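Local coordinates for peroxisomal membrane protein LPX1 (Saccharomyces cerevisiae, PDB 2Y6U) that hydrolyses ester bonds of lipids in the peroxisome, with acyl esterase, lipase and phospholipase A activity, at residues Ala50-Met63 with Asp133-Gly147. Residues are numbered along the deposited sequence; the frame is centred on the assembly and turned at random. Where two conformers were deposited one is given.
Sequences ATRLNLVFLHGSGM and DSHPALNVVIGHSMG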
ATOM      1  N   ALA A  50      20.283 -18.735 -12.849  1.00 68.98           N
ATOM      2  CA  ALA A  50      19.182 -19.498 -12.277  1.00 63.51           C
ATOM      3  C   ALA A  50      18.181 -18.540 -11.629  1.00 57.75           C
ATOM      4  O   ALA A  50      18.526 -17.686 -10.818  1.00 55.64           O
ATOM      5  CB  ALA A  50      19.672 -20.502 -11.297  1.00 63.43           C
ATOM      6  N   THR A  51      16.922 -18.691 -11.992  1.00 54.66           N
ATOM      7  CA  THR A  51      15.855 -17.887 -11.368  1.00 48.51           C
ATOM      8  C   THR A  51      15.600 -18.389  -9.989  1.00 45.54           C
ATOM      9  O   THR A  51      15.401 -19.584  -9.752  1.00 45.91           O
ATOM     10  CB  THR A  51      14.578 -17.974 -12.204  1.00 48.85           C
ATOM     11  OG1 THR A  51      14.879 -17.586 -13.524  1.00 49.49           O
ATOM     12  CG2 THR A  51      13.500 -17.078 -11.716  1.00 43.66           C
ATOM     13  N   ARG A  52      15.560 -17.473  -9.042  1.00 43.43           N
ATOM     14  CA  ARG A  52      15.131 -17.777  -7.746  1.00 42.26           C
ATOM     15  C   ARG A  52      13.578 -17.711  -7.711  1.00 40.41           C
ATOM     16  O   ARG A  52      13.000 -16.690  -8.060  1.00 41.74           O
ATOM     17  CB  ARG A  52      15.618 -16.708  -6.773  1.00 43.51           C
ATOM     18  CG  ARG A  52      16.969 -16.887  -6.103  1.00 52.07           C
ATOM     19  CD  ARG A  52      18.035 -16.381  -6.936  1.00 60.11           C
ATOM     20  NE  ARG A  52      18.986 -15.508  -6.226  1.00 67.83           N
ATOM     21  CZ  ARG A  52      20.195 -15.163  -6.707  1.00 71.85           C
ATOM     22  NH1 ARG A  52      20.635 -15.634  -7.886  1.00 75.18           N
ATOM     23  NH2 ARG A  52      20.975 -14.335  -5.997  1.00 73.85           N
ATOM     24  N   LEU A  53      12.940 -18.749  -7.185  1.00 37.30           N
ATOM     25  CA  LEU A  53      11.491 -18.709  -6.971  0.70 34.14           C
ATOM     26  C   LEU A  53      11.243 -18.496  -5.513  1.00 31.64           C
ATOM     27  O   LEU A  53      11.791 -19.185  -4.646  1.00 31.05           O
ATOM     28  CB  LEU A  53      10.761 -19.980  -7.412  0.70 34.85           C
ATOM     29  CG  LEU A  53      10.790 -20.348  -8.895  0.70 38.81           C
ATOM     30  CD1 LEU A  53      10.256 -21.755  -9.077  0.70 35.27           C
ATOM     31  CD2 LEU A  53       9.965 -19.379  -9.728  0.70 44.29           C
ATOM     32  N   ASN A  54      10.421 -17.504  -5.230  1.00 28.02           N
ATOM     33  CA  ASN A  54      10.004 -17.234  -3.879  1.00 27.24           C
ATOM     34  C   ASN A  54       8.479 -17.451  -3.791  1.00 27.54           C
ATOM     35  O   ASN A  54       7.750 -16.975  -4.659  1.00 28.13           O
ATOM     36  CB  ASN A  54      10.318 -15.768  -3.487  1.00 27.57           C
ATOM     37  CG  ASN A  54      11.791 -15.458  -3.560  1.00 31.20           C
ATOM     38  OD1 ASN A  54      12.564 -16.222  -2.994  1.00 29.51           O
ATOM     39  ND2 ASN A  54      12.201 -14.450  -4.332  1.00 28.46           N
ATOM     40  N   LEU A  55       8.052 -18.131  -2.770  1.00 23.13           N
ATOM     41  CA  LEU A  55       6.672 -18.461  -2.560  1.00 24.37           C
ATOM     42  C   LEU A  55       6.156 -17.945  -1.278  1.00 25.47           C
ATOM     43  O   LEU A  55       6.804 -18.100  -0.251  1.00 26.64           O
ATOM     44  CB  LEU A  55       6.505 -19.987  -2.589  1.00 27.04           C
ATOM     45  CG  LEU A  55       6.468 -20.719  -3.895  1.00 32.46           C
ATOM     46  CD1 LEU A  55       7.405 -20.368  -4.923  1.00 34.31           C
ATOM     47  CD2 LEU A  55       6.522 -22.320  -3.641  1.00 33.23           C
ATOM     48  N   VAL A  56       4.953 -17.370  -1.304  1.00 23.14           N
ATOM     49  CA  VAL A  56       4.373 -16.803  -0.116  1.00 22.96           C
ATOM     50  C   VAL A  56       2.971 -17.418   0.060  1.00 22.82           C
ATOM     51  O   VAL A  56       2.204 -17.365  -0.835  1.00 21.62           O
ATOM     52  CB  VAL A  56       4.242 -15.285  -0.200  1.00 22.54           C
ATOM     53  CG1 VAL A  56       3.554 -14.735   1.073  1.00 23.07           C
ATOM     54  CG2 VAL A  56       5.675 -14.634  -0.433  1.00 19.87           C
ATOM     55  N   PHE A  57       2.734 -18.095   1.174  1.00 21.52           N
ATOM     56  CA  PHE A  57       1.467 -18.837   1.340  1.00 23.18           C
ATOM     57  C   PHE A  57       0.639 -18.173   2.450  1.00 21.98           C
ATOM     58  O   PHE A  57       1.158 -17.899   3.529  1.00 22.39           O
ATOM     59  CB  PHE A  57       1.709 -20.264   1.829  1.00 24.32           C
ATOM     60  CG  PHE A  57       2.207 -21.211   0.780  1.00 25.82           C
ATOM     61  CD1 PHE A  57       3.576 -21.322   0.515  1.00 23.37           C
ATOM     62  CD2 PHE A  57       1.318 -21.992   0.055  1.00 24.85           C
ATOM     63  CE1 PHE A  57       4.030 -22.218  -0.449  1.00 29.70           C
ATOM     64  CE2 PHE A  57       1.773 -22.900  -0.889  1.00 24.94           C
ATOM     65  CZ  PHE A  57       3.141 -22.991  -1.145  1.00 27.36           C
ATOM     66  N   LEU A  58      -0.637 -17.957   2.140  1.00 21.47           N
ATOM     67  CA  LEU A  58      -1.593 -17.202   2.959  1.00 20.94           C
ATOM     68  C   LEU A  58      -2.755 -18.100   3.336  1.00 22.30           C
ATOM     69  O   LEU A  58      -3.560 -18.541   2.453  1.00 23.83           O
ATOM     70  CB  LEU A  58      -2.052 -15.938   2.207  1.00 21.09           C
ATOM     71  CG  LEU A  58      -0.982 -14.991   1.678  1.00 22.03           C
ATOM     72  CD1 LEU A  58      -1.728 -13.775   1.009  1.00 18.34           C
ATOM     73  CD2 LEU A  58       0.017 -14.638   2.805  1.00 20.71           C
ATOM     74  N   HIS A  59      -2.838 -18.448   4.610  1.00 22.10           N
ATOM     75  CA  HIS A  59      -3.863 -19.342   5.087  1.00 23.31           C
ATOM     76  C   HIS A  59      -5.307 -18.771   5.041  1.00 22.29           C
ATOM     77  O   HIS A  59      -5.528 -17.562   4.952  1.00 23.87           O
ATOM     78  CB  HIS A  59      -3.588 -19.742   6.573  1.00 23.66           C
ATOM     79  CG  HIS A  59      -3.646 -18.550   7.512  1.00 24.38           C
ATOM     80  ND1 HIS A  59      -4.846 -17.979   7.914  1.00 22.67           N
ATOM     81  CD2 HIS A  59      -2.662 -17.828   8.100  1.00 26.45           C
ATOM     82  CE1 HIS A  59      -4.571 -16.940   8.704  1.00 27.08           C
ATOM     83  NE2 HIS A  59      -3.258 -16.819   8.816  1.00 24.00           N
ATOM     84  N   GLY A  60      -6.255 -19.681   5.158  1.00 24.17           N
ATOM     85  CA  GLY A  60      -7.644 -19.371   5.162  1.00 25.04           C
ATOM     86  C   GLY A  60      -8.097 -18.899   6.551  1.00 26.05           C
ATOM     87  O   GLY A  60      -7.377 -19.020   7.569  1.00 26.73           O
ATOM     88  N   SER A  61      -9.345 -18.469   6.614  1.00 26.31           N
ATOM     89  CA  SER A  61      -9.969 -17.971   7.845  1.00 28.22           C
ATOM     90  C   SER A  61      -9.971 -19.110   8.850  1.00 28.17           C
ATOM     91  O   SER A  61     -10.397 -20.232   8.498  1.00 30.52           O
ATOM     92  CB  SER A  61     -11.446 -17.616   7.500  1.00 30.15           C
ATOM     93  OG  SER A  61     -11.438 -16.475   6.687  1.00 35.63           O
ATOM     94  N   GLY A  62      -9.595 -18.811  10.097  1.00 28.45           N
ATOM     95  CA  GLY A  62      -9.633 -19.809  11.189  1.00 28.42           C
ATOM     96  C   GLY A  62      -8.550 -20.858  11.173  1.00 29.76           C
ATOM     97  O   GLY A  62      -8.551 -21.768  11.992  1.00 31.39           O
ATOM     98  N   MET A  63      -7.603 -20.754  10.264  1.00 28.96           N
ATOM     99  CA  MET A  63      -6.493 -21.719  10.193  1.00 29.86           C
ATOM    100  C   MET A  63      -5.225 -21.026  10.616  1.00 29.34           C
ATOM    101  O   MET A  63      -5.255 -20.138  11.479  1.00 29.32           O
ATOM    102  CB  MET A  63      -6.443 -22.335   8.754  1.00 29.92           C
ATOM    103  CG  MET A  63      -7.729 -22.977   8.392  1.00 33.25           C
ATOM    104  SD  MET A  63      -7.525 -24.237   7.146  1.00 41.08           S
ATOM    105  CE  MET A  63      -9.116 -24.267   6.389  1.00 42.30           C
ATOM    106  N   ASP A 133      20.244  -9.691  -3.269  1.00 68.30           N
ATOM    107  CA  ASP A 133      20.540 -11.110  -3.372  0.50 69.78           C
ATOM    108  C   ASP A 133      19.436 -11.882  -4.132  1.00 68.57           C
ATOM    109  O   ASP A 133      19.772 -12.540  -5.156  1.00 70.53           O
ATOM    110  CB  ASP A 133      20.841 -11.704  -1.981  0.50 69.67           C
ATOM    111  CG  ASP A 133      22.165 -11.189  -1.396  0.50 72.71           C
ATOM    112  OD1 ASP A 133      23.149 -11.004  -2.155  0.50 73.30           O
ATOM    113  OD2 ASP A 133      22.208 -10.966  -0.164  0.50 74.65           O
ATOM    114  N   SER A 134      18.168 -11.769  -3.674  1.00 66.56           N
ATOM    115  CA  SER A 134      16.964 -12.434  -4.271  1.00 64.87           C
ATOM    116  C   SER A 134      16.882 -12.378  -5.856  1.00 66.97           C
ATOM    117  O   SER A 134      16.150 -13.175  -6.443  1.00 69.19           O
ATOM    118  CB  SER A 134      15.630 -11.928  -3.601  1.00 63.23           C
ATOM    119  OG  SER A 134      15.216 -12.583  -2.345  1.00 59.29           O
ATOM    120  N   HIS A 135      17.657 -11.511  -6.534  1.00 67.93           N
ATOM    121  CA  HIS A 135      17.632 -11.324  -8.010  1.00 68.51           C
ATOM    122  C   HIS A 135      18.474 -12.357  -8.838  1.00 67.77           C
ATOM    123  O   HIS A 135      19.620 -12.638  -8.476  1.00 71.30           O
ATOM    124  CB  HIS A 135      18.153  -9.893  -8.327  1.00 72.10           C
ATOM    125  CG  HIS A 135      18.059  -9.506  -9.779  1.00 75.54           C
ATOM    126  ND1 HIS A 135      16.875  -9.101 -10.364  1.00 77.15           N
ATOM    127  CD2 HIS A 135      18.999  -9.462 -10.758  1.00 83.84           C
ATOM    128  CE1 HIS A 135      17.084  -8.845 -11.647  1.00 82.37           C
ATOM    129  NE2 HIS A 135      18.368  -9.048 -11.912  1.00 85.78           N
ATOM    130  N   PRO A 136      17.951 -12.865  -9.971  1.00 63.66           N
ATOM    131  CA  PRO A 136      16.657 -12.656 -10.622  1.00 60.57           C
ATOM    132  C   PRO A 136      15.594 -13.546 -10.008  1.00 54.85           C
ATOM    133  O   PRO A 136      15.810 -14.762  -9.925  1.00 53.20           O
ATOM    134  CB  PRO A 136      16.891 -13.138 -12.044  1.00 62.72           C
ATOM    135  CG  PRO A 136      17.941 -14.153 -11.933  1.00 66.28           C
ATOM    136  CD  PRO A 136      18.759 -13.849 -10.704  1.00 66.79           C
ATOM    137  N   ALA A 137      14.461 -12.955  -9.639  1.00 49.66           N
ATOM    138  CA  ALA A 137      13.518 -13.634  -8.799  1.00 45.87           C
ATOM    139  C   ALA A 137      12.181 -13.681  -9.543  1.00 43.58           C
ATOM    140  O   ALA A 137      11.890 -12.817 -10.403  1.00 42.72           O
ATOM    141  CB  ALA A 137      13.365 -12.873  -7.531  1.00 45.01           C
ATOM    142  N   LEU A 138      11.410 -14.697  -9.230  1.00 32.62           N
ATOM    143  CA  LEU A 138      10.007 -14.720  -9.557  1.00 32.74           C
ATOM    144  C   LEU A 138       9.257 -15.087  -8.276  1.00 28.49           C
ATOM    145  O   LEU A 138       9.624 -15.995  -7.590  1.00 29.60           O
ATOM    146  CB  LEU A 138       9.690 -15.759 -10.622  1.00 35.25           C
ATOM    147  CG  LEU A 138      10.202 -15.416 -12.058  1.00 40.85           C
ATOM    148  CD1 LEU A 138      10.005 -16.588 -13.072  1.00 42.10           C
ATOM    149  CD2 LEU A 138       9.570 -14.059 -12.673  1.00 38.44           C
ATOM    150  N   ASN A 139       8.231 -14.299  -7.995  1.00 26.59           N
ATOM    151  CA  ASN A 139       7.557 -14.426  -6.750  1.00 24.81           C
ATOM    152  C   ASN A 139       6.152 -14.880  -6.991  1.00 22.99           C
ATOM    153  O   ASN A 139       5.456 -14.306  -7.852  1.00 23.98           O
ATOM    154  CB  ASN A 139       7.524 -13.062  -6.109  1.00 23.11           C
ATOM    155  CG  ASN A 139       8.942 -12.475  -5.792  1.00 26.64           C
ATOM    156  OD1 ASN A 139       9.859 -13.198  -5.409  1.00 28.25           O
ATOM    157  ND2 ASN A 139       9.127 -11.170  -6.112  1.00 28.58           N
ATOM    158  N   VAL A 140       5.709 -15.807  -6.178  1.00 23.45           N
ATOM    159  CA  VAL A 140       4.397 -16.433  -6.347  1.00 22.57           C
ATOM    160  C   VAL A 140       3.651 -16.350  -5.024  1.00 23.26           C
ATOM    161  O   VAL A 140       4.257 -16.576  -3.982  1.00 23.36           O
ATOM    162  CB  VAL A 140       4.551 -17.909  -6.660  1.00 24.54           C
ATOM    163  CG1 VAL A 140       3.085 -18.606  -6.842  1.00 22.80           C
ATOM    164  CG2 VAL A 140       5.519 -18.136  -7.829  1.00 28.75           C
ATOM    165  N   VAL A 141       2.399 -15.905  -5.049  1.00 22.40           N
ATOM    166  CA  VAL A 141       1.564 -15.876  -3.825  1.00 21.89           C
ATOM    167  C   VAL A 141       0.484 -16.896  -3.998  1.00 22.46           C
ATOM    168  O   VAL A 141      -0.085 -16.988  -5.062  1.00 23.41           O
ATOM    169  CB  VAL A 141       0.986 -14.469  -3.520  1.00 22.33           C
ATOM    170  CG1 VAL A 141       0.153 -13.924  -4.703  1.00 21.91           C
ATOM    171  CG2 VAL A 141       0.182 -14.440  -2.138  1.00 20.78           C
ATOM    172  N   ILE A 142       0.297 -17.697  -2.968  1.00 21.29           N
ATOM    173  CA  ILE A 142      -0.642 -18.768  -2.953  0.70 21.04           C
ATOM    174  C   ILE A 142      -1.546 -18.537  -1.733  1.00 22.20           C
ATOM    175  O   ILE A 142      -1.091 -18.447  -0.577  1.00 23.37           O
ATOM    176  CB  ILE A 142      -0.001 -20.178  -2.871  0.70 22.98           C
ATOM    177  CG1 ILE A 142       1.099 -20.379  -3.923  0.70 23.16           C
ATOM    178  CG2 ILE A 142      -1.141 -21.286  -2.866  0.70 23.28           C
ATOM    179  CD1 ILE A 142       2.510 -20.002  -3.449  0.70 19.89           C
ATOM    180  N   GLY A 143      -2.856 -18.407  -1.946  1.00 21.18           N
ATOM    181  CA  GLY A 143      -3.727 -18.101  -0.837  1.00 21.13           C
ATOM    182  C   GLY A 143      -4.962 -18.958  -0.862  1.00 23.18           C
ATOM    183  O   GLY A 143      -5.538 -19.190  -1.939  1.00 25.06           O
ATOM    184  N   HIS A 144      -5.332 -19.474   0.275  1.00 22.92           N
ATOM    185  CA  HIS A 144      -6.660 -20.122   0.454  1.00 24.07           C
ATOM    186  C   HIS A 144      -7.714 -19.140   1.061  1.00 25.24           C
ATOM    187  O   HIS A 144      -7.458 -18.546   2.086  1.00 23.27           O
ATOM    188  CB  HIS A 144      -6.463 -21.332   1.361  1.00 23.91           C
ATOM    189  CG  HIS A 144      -7.726 -22.045   1.671  1.00 26.15           C
ATOM    190  ND1 HIS A 144      -8.210 -22.182   2.943  1.00 28.81           N
ATOM    191  CD2 HIS A 144      -8.647 -22.580   0.854  1.00 25.50           C
ATOM    192  CE1 HIS A 144      -9.379 -22.809   2.904  1.00 31.00           C
ATOM    193  NE2 HIS A 144      -9.653 -23.116   1.652  1.00 26.59           N
ATOM    194  N   SER A 145      -8.938 -19.086   0.553  1.00 28.03           N
ATOM    195  CA  SER A 145     -10.147 -18.480   1.346  1.00 29.10           C
ATOM    196  C   SER A 145      -9.857 -17.016   1.563  1.00 26.92           C
ATOM    197  O   SER A 145      -9.613 -16.282   0.562  1.00 26.29           O
ATOM    198  CB  SER A 145     -10.525 -19.325   2.638  1.00 29.05           C
ATOM    199  OG  SER A 145     -10.859 -18.640   3.869  1.00 33.02           O
ATOM    200  N   MET A 146      -9.818 -16.541   2.809  1.00 24.41           N
ATOM    201  CA  MET A 146      -9.295 -15.203   3.090  1.00 23.92           C
ATOM    202  C   MET A 146      -7.948 -14.876   2.427  1.00 23.03           C
ATOM    203  O   MET A 146      -7.757 -13.747   1.911  1.00 21.44           O
ATOM    204  CB  MET A 146      -9.153 -15.083   4.620  1.00 25.46           C
ATOM    205  CG  MET A 146      -8.621 -13.877   5.129  1.00 28.19           C
ATOM    206  SD  MET A 146      -8.321 -14.001   6.976  1.00 33.06           S
ATOM    207  CE  MET A 146      -7.134 -15.096   7.162  1.00 26.20           C
ATOM    208  N   GLY A 147      -7.033 -15.849   2.416  1.00 22.52           N
ATOM    209  CA  GLY A 147      -5.710 -15.691   1.863  1.00 21.85           C
ATOM    210  C   GLY A 147      -5.734 -15.448   0.365  1.00 22.28           C
ATOM    211  O   GLY A 147      -4.887 -14.760  -0.181  1.00 21.68           O
TER
HETATM  212  O   HOH W   1      14.889 -15.113  -2.464  1.00 43.98           O
HETATM  213  O   HOH W   2      -6.292 -22.555   5.002  1.00 29.44           O
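Arg52 through Leu58 pair in parallel with Ala137 through Gly143, and the backbone supplies the first layer of the contact: eight N-H...O bonds, from Arg52 N to Pro136 O at one end to His144 N to Leu58 O at the other. Side-chain polarity adds a second layer on the face that carries Asn54 and Asn139. The two side chains lie side by side, with amide planes 26° apart, and Asn54 ND2 gives Asn139 OD1 a bond of 2.9 Å within its own amide plane. Both groups are pinned further: a water joins Asn54 OD1 to Ser134 OG, while Asn139 ND2 is held by Leu161 O. Replacing Asn54 with alanine removes the amide and is likely to leave Asn139 OD1 without its donor and that water without its acceptor on this strand. These are neighbouring central strands of the alpha/beta-hydrolase sheet, with 84-92 and 164-168 flanking them. Strand 137-144 runs into a tight turn and helix 146-157, consistent with a nucleophile elbow in which Ser145, at phi 64°, would be the nucleophile. Here Ser61 N donates almost straight to Ser145 OG over 3.1 Å, and a water links Gly60 N to His144 ND1, whose ring is held from the other nitrogen by His323 O. Gly60 CA lies 3.6 Å from His144 ND1. Apolar contacts occur on both faces of the pair. In the conformer given here, Ile142 CD1 sits over the Phe57 ring in a CH-pi contact, 3.9 Å from its centroid. On the face of Asn54 and Asn139, Leu58 CD1 meets Val141 CG2 at 3.7 Å.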